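Putative aspartate aminotransferase (Thermus thermophilus, PDB 1IUG) probably catalyses pyridoxal-phosphate-dependent transfer of an amino group between amino acids such as aspartate and 2-oxo acids. Local coordinates at residues R44-E52 and L164-E172; F72-Y83 and A97-Y108. One frame throughout, in Å; residues are numbered along the deposited sequence.

Contact 1 (R44-E52 and L164-E172); sequences REAFRTEGE and LLVGEVALE
Phe-47 lays one ring face under Leu-164, whose CD1 stands 4.1 Å from the ring centroid and only 7° off its normal, a CH-pi contact, while its CD2 reaches ring atoms CE1 and CZ. Chi1 (-178°, CG anti to the backbone N) sends the Leu-164 branch toward Phe-47, and chi2 sets the two methyls. Leu-171 CD1 comes in obliquely at Phe-47 CD2, and strand 178-182 covers this cluster through Ala-179 and Ser-181. This is where helix 30-47 ends: Arg-48 leaves helical geometry with positive phi, and the chain then runs past the loop between strands 155-159 and 178-182. Leu-171 N makes a straight but weak hydrogen bond to Arg-48 O. The Glu-172 carboxylate spans two donors: OE2 takes Thr-49 OG1 on its syn lone pair at 2.9 Å, and OE1 takes Glu-50 N at 2.8 Å, on the syn side but 27° out of the carboxylate plane. Thr-49 OG1 accepts from Gly-51 N at 2.9 Å, closing an ST turn and fixing the hydroxyl. The Arg-48 guanidinium has Val-169 O over one face, and its NH2 forms a salt bridge with Glu-168 OE2 at 3.5 Å.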
loop_
_atom_site.group_PDB
_atom_site.type_symbol
_atom_site.label_atom_id
_atom_site.label_comp_id
_atom_site.label_asym_id
_atom_site.label_seq_id
_atom_site.Cartn_x
_atom_site.Cartn_y
_atom_site.Cartn_z
ATOM N N ARG A 44 -5.272 -9.337 16.429
ATOM C CA ARG A 44 -4.633 -9.588 17.714
ATOM C C ARG A 44 -4.949 -11.028 18.119
ATOM O O ARG A 44 -4.055 -11.789 18.492
ATOM C CB ARG A 44 -5.236 -8.597 18.705
ATOM C CG ARG A 44 -4.273 -7.739 19.468
ATOM C CD ARG A 44 -3.355 -8.528 20.349
ATOM N NE ARG A 44 -4.035 -8.874 21.600
ATOM C CZ ARG A 44 -4.733 -8.023 22.355
ATOM N NH1 ARG A 44 -4.868 -6.746 22.007
ATOM N NH2 ARG A 44 -5.301 -8.451 23.474
ATOM N N GLU A 45 -6.224 -11.395 18.016
ATOM C CA GLU A 45 -6.685 -12.743 18.338
ATOM C C GLU A 45 -6.163 -13.740 17.309
ATOM O O GLU A 45 -5.755 -14.841 17.658
ATOM C CB GLU A 45 -8.209 -12.812 18.326
ATOM C CG GLU A 45 -8.911 -12.038 19.416
ATOM C CD GLU A 45 -10.426 -12.175 19.328
ATOM O OE1 GLU A 45 -10.908 -13.267 18.938
ATOM O OE2 GLU A 45 -11.134 -11.191 19.639
ATOM N N ALA A 46 -6.215 -13.356 16.038
ATOM C CA ALA A 46 -5.756 -14.207 14.947
ATOM C C ALA A 46 -4.288 -14.593 15.101
ATOM O O ALA A 46 -3.917 -15.735 14.837
ATOM C CB ALA A 46 -5.989 -13.518 13.604
ATOM N N PHE A 47 -3.463 -13.646 15.541
ATOM C CA PHE A 47 -2.035 -13.889 15.731
ATOM C C PHE A 47 -1.691 -14.579 17.054
ATOM O O PHE A 47 -0.569 -15.066 17.224
ATOM C CB PHE A 47 -1.245 -12.581 15.630
ATOM C CG PHE A 47 -0.812 -12.232 14.234
ATOM C CD1 PHE A 47 -1.403 -11.170 13.553
ATOM C CD2 PHE A 47 0.213 -12.942 13.612
ATOM C CE1 PHE A 47 -0.972 -10.819 12.277
ATOM C CE2 PHE A 47 0.649 -12.598 12.338
ATOM C CZ PHE A 47 0.058 -11.537 11.669
ATOM N N ARG A 48 -2.641 -14.600 17.990
ATOM C CA ARG A 48 -2.431 -15.229 19.296
ATOM C C ARG A 48 -1.301 -14.504 20.015
ATOM O O ARG A 48 -0.240 -15.078 20.261
ATOM C CB ARG A 48 -2.037 -16.704 19.137
ATOM C CG ARG A 48 -3.051 -17.620 18.487
ATOM C CD ARG A 48 -4.350 -17.707 19.252
ATOM N NE ARG A 48 -5.191 -18.793 18.743
ATOM C CZ ARG A 48 -4.876 -20.088 18.802
ATOM N NH1 ARG A 48 -3.731 -20.484 19.355
ATOM N NH2 ARG A 48 -5.711 -20.994 18.304
ATOM N N THR A 49 -1.508 -13.226 20.301
ATOM C CA THR A 49 -0.493 -12.442 20.986
ATOM C C THR A 49 -1.110 -11.475 21.981
ATOM O O THR A 49 -2.275 -11.110 21.873
ATOM C CB THR A 49 0.410 -11.652 19.989
ATOM O OG1 THR A 49 1.408 -10.924 20.720
ATOM C CG2 THR A 49 -0.405 -10.668 19.168
ATOM N N GLU A 50 -0.323 -11.109 22.983
ATOM C CA GLU A 50 -0.760 -10.161 23.992
ATOM C C GLU A 50 -0.221 -8.800 23.555
ATOM O O GLU A 50 -0.480 -7.781 24.192
ATOM C CB GLU A 50 -0.179 -10.544 25.356
ATOM C CG GLU A 50 -1.011 -10.081 26.545
ATOM C CD GLU A 50 -2.361 -10.776 26.616
ATOM O OE1 GLU A 50 -2.387 -12.028 26.646
ATOM O OE2 GLU A 50 -3.395 -10.070 26.641
ATOM N N GLY A 51 0.522 -8.805 22.447
ATOM C CA GLY A 51 1.112 -7.591 21.912
ATOM C C GLY A 51 0.204 -6.769 21.019
ATOM O O GLY A 51 -1.009 -6.735 21.212
ATOM N N GLU A 52 0.797 -6.111 20.026
ATOM C CA GLU A 52 0.048 -5.259 19.106
ATOM C C GLU A 52 0.247 -5.657 17.652
ATOM O O GLU A 52 1.303 -6.155 17.269
ATOM C CB GLU A 52 0.485 -3.798 19.261
ATOM C CG GLU A 52 0.366 -3.216 20.663
ATOM C CD GLU A 52 -1.068 -2.963 21.101
ATOM O OE1 GLU A 52 -1.979 -2.916 20.246
ATOM O OE2 GLU A 52 -1.285 -2.798 22.319
ATOM N N LEU A 164 -1.035 -17.600 8.429
ATOM C CA LEU A 164 -2.106 -16.921 9.159
ATOM C C LEU A 164 -3.464 -17.295 8.565
ATOM O O LEU A 164 -3.709 -17.060 7.383
ATOM C CB LEU A 164 -1.932 -15.399 9.105
ATOM C CG LEU A 164 -2.971 -14.584 9.890
ATOM C CD1 LEU A 164 -2.778 -14.797 11.383
ATOM C CD2 LEU A 164 -2.862 -13.111 9.552
ATOM N N LEU A 165 -4.328 -17.884 9.394
ATOM C CA LEU A 165 -5.677 -18.315 8.998
ATOM C C LEU A 165 -5.682 -19.502 8.029
ATOM O O LEU A 165 -6.703 -19.825 7.419
ATOM C CB LEU A 165 -6.477 -17.149 8.404
ATOM C CG LEU A 165 -7.796 -16.837 9.113
ATOM C CD1 LEU A 165 -7.515 -16.295 10.499
ATOM C CD2 LEU A 165 -8.604 -15.837 8.305
ATOM N N VAL A 166 -4.531 -20.147 7.900
ATOM C CA VAL A 166 -4.383 -21.303 7.029
ATOM C C VAL A 166 -4.003 -22.481 7.922
ATOM O O VAL A 166 -4.543 -23.573 7.789
ATOM C CB VAL A 166 -3.289 -21.055 5.965
ATOM C CG1 VAL A 166 -3.099 -22.280 5.102
ATOM C CG2 VAL A 166 -3.670 -19.870 5.101
ATOM N N GLY A 167 -3.100 -22.215 8.860
ATOM C CA GLY A 167 -2.645 -23.214 9.806
ATOM C C GLY A 167 -2.543 -22.580 11.183
ATOM O O GLY A 167 -2.834 -21.391 11.350
ATOM N N GLU A 168 -2.150 -23.371 12.175
ATOM C CA GLU A 168 -2.003 -22.884 13.543
ATOM C C GLU A 168 -0.829 -21.927 13.661
ATOM O O GLU A 168 0.266 -22.210 13.166
ATOM C CB GLU A 168 -1.793 -24.051 14.510
ATOM C CG GLU A 168 -3.042 -24.876 14.796
ATOM C CD GLU A 168 -4.064 -24.140 15.655
ATOM O OE1 GLU A 168 -5.241 -24.562 15.661
ATOM O OE2 GLU A 168 -3.696 -23.153 16.335
ATOM N N VAL A 169 -1.068 -20.791 14.311
ATOM C CA VAL A 169 -0.034 -19.783 14.519
ATOM C C VAL A 169 -0.169 -19.134 15.898
ATOM O O VAL A 169 -1.240 -19.150 16.510
ATOM C CB VAL A 169 -0.082 -18.649 13.441
ATOM C CG1 VAL A 169 0.195 -19.203 12.050
ATOM C CG2 VAL A 169 -1.425 -17.923 13.479
ATOM N N ALA A 170 0.936 -18.579 16.377
ATOM C CA ALA A 170 0.991 -17.880 17.657
ATOM C C ALA A 170 2.312 -17.137 17.688
ATOM O O ALA A 170 3.226 -17.460 16.930
ATOM C CB ALA A 170 0.914 -18.862 18.817
ATOM N N LEU A 171 2.399 -16.103 18.514
ATOM C CA LEU A 171 3.642 -15.358 18.625
ATOM C C LEU A 171 4.479 -15.871 19.794
ATOM O O LEU A 171 5.210 -16.853 19.646
ATOM C CB LEU A 171 3.377 -13.860 18.748
ATOM C CG LEU A 171 3.858 -13.032 17.553
ATOM C CD1 LEU A 171 3.254 -13.573 16.272
ATOM C CD2 LEU A 171 3.474 -11.579 17.743
ATOM N N GLU A 172 4.340 -15.243 20.961
ATOM C CA GLU A 172 5.110 -15.640 22.138
ATOM C C GLU A 172 4.953 -17.108 22.533
ATOM O O GLU A 172 5.911 -17.732 22.984
ATOM C CB GLU A 172 4.836 -14.712 23.338
ATOM C CG GLU A 172 3.368 -14.458 23.686
ATOM C CD GLU A 172 2.791 -13.207 23.025
ATOM O OE1 GLU A 172 2.008 -12.491 23.681
ATOM O OE2 GLU A 172 3.103 -12.938 21.851
#

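Contact 2 (F72-Y83 and A97-Y108); sequences FAPGERVLVPVY and AGLVVERLDYPY
The Tyr-106 ring has Val-82 O at its edge, in plane, and the Tyr-108 ring has Tyr-83 C over one face. The Arg-77 guanidinium turns an edge to Glu-102, whose CB lies in its plane and whose OE2 makes a long salt bridge to NH1; that OE2 is also hydrogen-bonded to Tyr-122. Within 72-83 the Phe-72 ring carries Val-78 CG1 over one face, offset toward the rim, while Phe-72 CB meets Leu-99 CD2 across the contact at 3.8 Å. Strands 77-82 and 100-105 run parallel, 4.6 Å apart at closest, with helix 85-96 as the crossover of a beta-alpha-beta unit. Val-78 N gives a 173° hydrogen bond to Val-100 O, and Val-82 N meets Leu-104 O at 2.9 Å. Arg-103, bent at chi2 (-62°), brings NE to 3.3 Å from Val-82 CG2 and to a salt bridge with Asp-105 OD1, while Tyr-91 of the crossover helix makes a cation-pi contact with it. An alanine in place of Arg-103 is likely to leave Asp-105 without its charged mate and Tyr-91 without its cation, and to take away the packing on Val-82. Main-chain bonds thus set the strand pairing, whereas the charged groups lie on exposed or partly exposed side chains and probably add less.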
loop_
_atom_site.group_PDB
_atom_site.type_symbol
_atom_site.label_atom_id
_atom_site.label_comp_id
_atom_site.label_asym_id
_atom_site.label_seq_id
_atom_site.Cartn_x
_atom_site.Cartn_y
_atom_site.Cartn_z
ATOM N N PHE A 72 15.996 -4.464 14.213
ATOM C CA PHE A 72 17.432 -4.652 14.087
ATOM C C PHE A 72 18.104 -3.380 13.574
ATOM O O PHE A 72 17.640 -2.759 12.612
ATOM C CB PHE A 72 17.735 -5.825 13.146
ATOM C CG PHE A 72 17.148 -7.135 13.598
ATOM C CD1 PHE A 72 15.963 -7.612 13.037
ATOM C CD2 PHE A 72 17.765 -7.883 14.597
ATOM C CE1 PHE A 72 15.400 -8.817 13.467
ATOM C CE2 PHE A 72 17.215 -9.086 15.034
ATOM C CZ PHE A 72 16.028 -9.554 14.468
ATOM N N ALA A 73 19.168 -2.970 14.260
ATOM C CA ALA A 73 19.920 -1.781 13.878
ATOM C C ALA A 73 21.060 -2.201 12.953
ATOM O O ALA A 73 21.466 -3.368 12.950
ATOM C CB ALA A 73 20.463 -1.079 15.118
ATOM N N PRO A 74 21.575 -1.263 12.135
ATOM C CA PRO A 74 22.672 -1.553 11.204
ATOM C C PRO A 74 23.895 -2.140 11.907
ATOM O O PRO A 74 24.283 -1.677 12.979
ATOM C CB PRO A 74 22.982 -0.179 10.612
ATOM C CG PRO A 74 21.656 0.495 10.628
ATOM C CD PRO A 74 21.139 0.138 11.997
ATOM N N GLY A 75 24.479 -3.170 11.303
ATOM C CA GLY A 75 25.647 -3.807 11.883
ATOM C C GLY A 75 25.367 -5.049 12.714
ATOM O O GLY A 75 26.286 -5.824 12.988
ATOM N N GLU A 76 24.112 -5.253 13.109
ATOM C CA GLU A 76 23.744 -6.418 13.916
ATOM C C GLU A 76 23.799 -7.749 13.165
ATOM O O GLU A 76 23.534 -7.819 11.964
ATOM C CB GLU A 76 22.372 -6.228 14.564
ATOM C CG GLU A 76 22.312 -5.092 15.574
ATOM C CD GLU A 76 21.128 -5.212 16.517
ATOM O OE1 GLU A 76 20.312 -4.270 16.597
ATOM O OE2 GLU A 76 21.021 -6.254 17.193
ATOM N N ARG A 77 24.157 -8.792 13.908
ATOM C CA ARG A 77 24.298 -10.168 13.422
ATOM C C ARG A 77 22.954 -10.906 13.341
ATOM O O ARG A 77 22.272 -11.073 14.355
ATOM C CB ARG A 77 25.202 -10.928 14.403
ATOM C CG ARG A 77 26.652 -11.169 14.001
ATOM C CD ARG A 77 26.811 -12.006 12.743
ATOM N NE ARG A 77 28.089 -12.721 12.782
ATOM C CZ ARG A 77 28.332 -13.884 12.180
ATOM N NH1 ARG A 77 27.386 -14.486 11.474
ATOM N NH2 ARG A 77 29.523 -14.457 12.300
ATOM N N VAL A 78 22.581 -11.363 12.149
ATOM C CA VAL A 78 21.331 -12.107 11.994
ATOM C C VAL A 78 21.516 -13.369 11.164
ATOM O O VAL A 78 22.271 -13.395 10.191
ATOM C CB VAL A 78 20.177 -11.262 11.381
ATOM C CG1 VAL A 78 19.818 -10.102 12.301
ATOM C CG2 VAL A 78 20.542 -10.778 9.986
ATOM N N LEU A 79 20.819 -14.419 11.574
ATOM C CA LEU A 79 20.880 -15.700 10.895
ATOM C C LEU A 79 19.627 -15.859 10.032
ATOM O O LEU A 79 18.504 -15.755 10.529
ATOM C CB LEU A 79 20.988 -16.813 11.939
ATOM C CG LEU A 79 21.046 -18.274 11.508
ATOM C CD1 LEU A 79 22.130 -18.472 10.469
ATOM C CD2 LEU A 79 21.310 -19.132 12.736
ATOM N N VAL A 80 19.828 -16.085 8.735
ATOM C CA VAL A 80 18.723 -16.241 7.796
ATOM C C VAL A 80 18.827 -17.504 6.942
ATOM O O VAL A 80 19.637 -17.572 6.012
ATOM C CB VAL A 80 18.620 -15.022 6.833
ATOM C CG1 VAL A 80 17.445 -15.195 5.880
ATOM C CG2 VAL A 80 18.488 -13.725 7.623
ATOM N N PRO A 81 18.039 -18.540 7.277
ATOM C CA PRO A 81 18.048 -19.791 6.518
ATOM C C PRO A 81 17.307 -19.551 5.206
ATOM O O PRO A 81 16.283 -18.863 5.185
ATOM C CB PRO A 81 17.249 -20.742 7.412
ATOM C CG PRO A 81 17.406 -20.164 8.778
ATOM C CD PRO A 81 17.266 -18.696 8.518
ATOM N N VAL A 82 17.828 -20.096 4.114
ATOM C CA VAL A 82 17.195 -19.931 2.816
ATOM C C VAL A 82 16.837 -21.290 2.228
ATOM O O VAL A 82 17.696 -22.154 2.053
ATOM C CB VAL A 82 18.084 -19.124 1.851
ATOM C CG1 VAL A 82 17.418 -19.012 0.481
ATOM C CG2 VAL A 82 18.331 -17.737 2.422
ATOM N N TYR A 83 15.549 -21.473 1.953
ATOM C CA TYR A 83 15.033 -22.721 1.411
ATOM C C TYR A 83 13.876 -22.481 0.446
ATOM O O TYR A 83 13.078 -23.380 0.173
ATOM C CB TYR A 83 14.596 -23.645 2.555
ATOM C CG TYR A 83 13.855 -22.943 3.675
ATOM C CD1 TYR A 83 12.471 -23.058 3.807
ATOM C CD2 TYR A 83 14.542 -22.163 4.604
ATOM C CE1 TYR A 83 11.789 -22.408 4.845
ATOM C CE2 TYR A 83 13.876 -21.515 5.638
ATOM C CZ TYR A 83 12.500 -21.641 5.751
ATOM O OH TYR A 83 11.853 -20.994 6.775
ATOM N N ALA A 97 18.949 -3.714 4.654
ATOM C CA ALA A 97 18.759 -3.061 5.947
ATOM C C ALA A 97 20.098 -2.823 6.667
ATOM O O ALA A 97 20.130 -2.330 7.796
ATOM C CB ALA A 97 17.826 -3.888 6.813
ATOM N N GLY A 98 21.194 -3.198 6.010
ATOM C CA GLY A 98 22.520 -3.008 6.577
ATOM C C GLY A 98 22.890 -3.944 7.715
ATOM O O GLY A 98 23.521 -3.525 8.689
ATOM N N LEU A 99 22.519 -5.216 7.585
ATOM C CA LEU A 99 22.815 -6.209 8.613
ATOM C C LEU A 99 23.855 -7.219 8.135
ATOM O O LEU A 99 24.005 -7.447 6.929
ATOM C CB LEU A 99 21.538 -6.969 9.000
ATOM C CG LEU A 99 20.317 -6.177 9.474
ATOM C CD1 LEU A 99 19.176 -7.138 9.765
ATOM C CD2 LEU A 99 20.658 -5.366 10.708
ATOM N N VAL A 100 24.575 -7.815 9.084
ATOM C CA VAL A 100 25.568 -8.837 8.765
ATOM C C VAL A 100 24.764 -10.135 8.738
ATOM O O VAL A 100 24.279 -10.604 9.772
ATOM C CB VAL A 100 26.685 -8.909 9.828
ATOM C CG1 VAL A 100 27.784 -9.848 9.356
ATOM C CG2 VAL A 100 27.253 -7.521 10.091
ATOM N N VAL A 101 24.644 -10.721 7.551
ATOM C CA VAL A 101 23.829 -11.911 7.380
ATOM C C VAL A 101 24.491 -13.255 7.079
ATOM O O VAL A 101 25.222 -13.398 6.089
ATOM C CB VAL A 101 22.759 -11.650 6.282
ATOM C CG1 VAL A 101 21.740 -12.779 6.245
ATOM C CG2 VAL A 101 22.069 -10.310 6.520
ATOM N N GLU A 102 24.209 -14.239 7.935
ATOM C CA GLU A 102 24.697 -15.598 7.725
ATOM C C GLU A 102 23.571 -16.284 6.968
ATOM O O GLU A 102 22.457 -16.417 7.468
ATOM C CB GLU A 102 24.975 -16.347 9.032
ATOM C CG GLU A 102 25.329 -17.822 8.786
ATOM C CD GLU A 102 25.962 -18.503 9.985
ATOM O OE1 GLU A 102 25.414 -19.527 10.449
ATOM O OE2 GLU A 102 27.020 -18.031 10.452
ATOM N N ARG A 103 23.889 -16.724 5.764
ATOM C CA ARG A 103 22.942 -17.355 4.868
ATOM C C ARG A 103 23.202 -18.864 4.777
ATOM O O ARG A 103 24.250 -19.295 4.294
ATOM C CB ARG A 103 23.097 -16.635 3.520
ATOM C CG ARG A 103 22.046 -16.812 2.444
ATOM C CD ARG A 103 21.885 -18.217 1.952
ATOM N NE ARG A 103 21.137 -18.274 0.691
ATOM C CZ ARG A 103 21.311 -17.459 -0.350
ATOM N NH1 ARG A 103 22.218 -16.490 -0.316
ATOM N NH2 ARG A 103 20.577 -17.623 -1.444
ATOM N N LEU A 104 22.265 -19.656 5.297
ATOM C CA LEU A 104 22.374 -21.114 5.261
ATOM C C LEU A 104 21.424 -21.686 4.207
ATOM O O LEU A 104 20.203 -21.677 4.386
ATOM C CB LEU A 104 22.057 -21.715 6.632
ATOM C CG LEU A 104 22.968 -21.346 7.806
ATOM C CD1 LEU A 104 22.537 -22.137 9.034
ATOM C CD2 LEU A 104 24.430 -21.637 7.470
ATOM N N ASP A 105 21.993 -22.196 3.117
ATOM C CA ASP A 105 21.204 -22.751 2.019
ATOM C C ASP A 105 20.697 -24.174 2.186
ATOM O O ASP A 105 21.421 -25.064 2.630
ATOM C CB ASP A 105 21.975 -22.659 0.701
ATOM C CG ASP A 105 22.019 -21.253 0.149
ATOM O OD1 ASP A 105 21.044 -20.848 -0.519
ATOM O OD2 ASP A 105 23.033 -20.556 0.380
ATOM N N TYR A 106 19.443 -24.376 1.796
ATOM C CA TYR A 106 18.803 -25.679 1.840
ATOM C C TYR A 106 18.166 -25.916 0.485
ATOM O O TYR A 106 17.783 -24.969 -0.202
ATOM C CB TYR A 106 17.702 -25.723 2.901
ATOM C CG TYR A 106 18.202 -25.632 4.314
ATOM C CD1 TYR A 106 18.410 -24.396 4.915
ATOM C CD2 TYR A 106 18.467 -26.783 5.054
ATOM C CE1 TYR A 106 18.870 -24.303 6.216
ATOM C CE2 TYR A 106 18.925 -26.703 6.355
ATOM C CZ TYR A 106 19.124 -25.458 6.932
ATOM O OH TYR A 106 19.552 -25.360 8.231
ATOM N N PRO A 107 18.098 -27.183 0.053
ATOM C CA PRO A 107 17.481 -27.481 -1.243
ATOM C C PRO A 107 16.009 -27.063 -1.190
ATOM O O PRO A 107 15.346 -27.254 -0.165
ATOM C CB PRO A 107 17.604 -29.002 -1.328
ATOM C CG PRO A 107 18.863 -29.280 -0.563
ATOM C CD PRO A 107 18.713 -28.386 0.639
ATOM N N TYR A 108 15.516 -26.450 -2.263
ATOM C CA TYR A 108 14.119 -26.034 -2.315
ATOM C C TYR A 108 13.238 -27.247 -2.028
ATOM O O TYR A 108 13.361 -28.285 -2.679
ATOM C CB TYR A 108 13.774 -25.430 -3.683
ATOM C CG TYR A 108 14.060 -23.942 -3.812
ATOM C CD1 TYR A 108 13.169 -23.100 -4.482
ATOM C CD2 TYR A 108 15.220 -23.377 -3.279
ATOM C CE1 TYR A 108 13.425 -21.735 -4.621
ATOM C CE2 TYR A 108 15.487 -22.007 -3.414
ATOM C CZ TYR A 108 14.585 -21.197 -4.088
ATOM O OH TYR A 108 14.846 -19.854 -4.244
#

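In the fold
Contact 2 is part of the seven-stranded mixed sheet of the class-V aminotransferase fold, while contact 1 packs beside that sheet, next to strand 178-182. Contact 2 is the edge pairing, with strand 100-105 outermost; contact 1 packs the end of helix 30-47 and the approach to strand 52-57, the outermost strand at the other edge, against the loop leading into strand 178-182. Their centres are 24 Å apart and their nearest atoms about 13 Å, so they do not touch. Along the chain, both segments of contact 2 fall between residues 44-52 and 164-172. Contact 1 brings together segments 112 residues apart, while contact 2 closes a local crossover within that span.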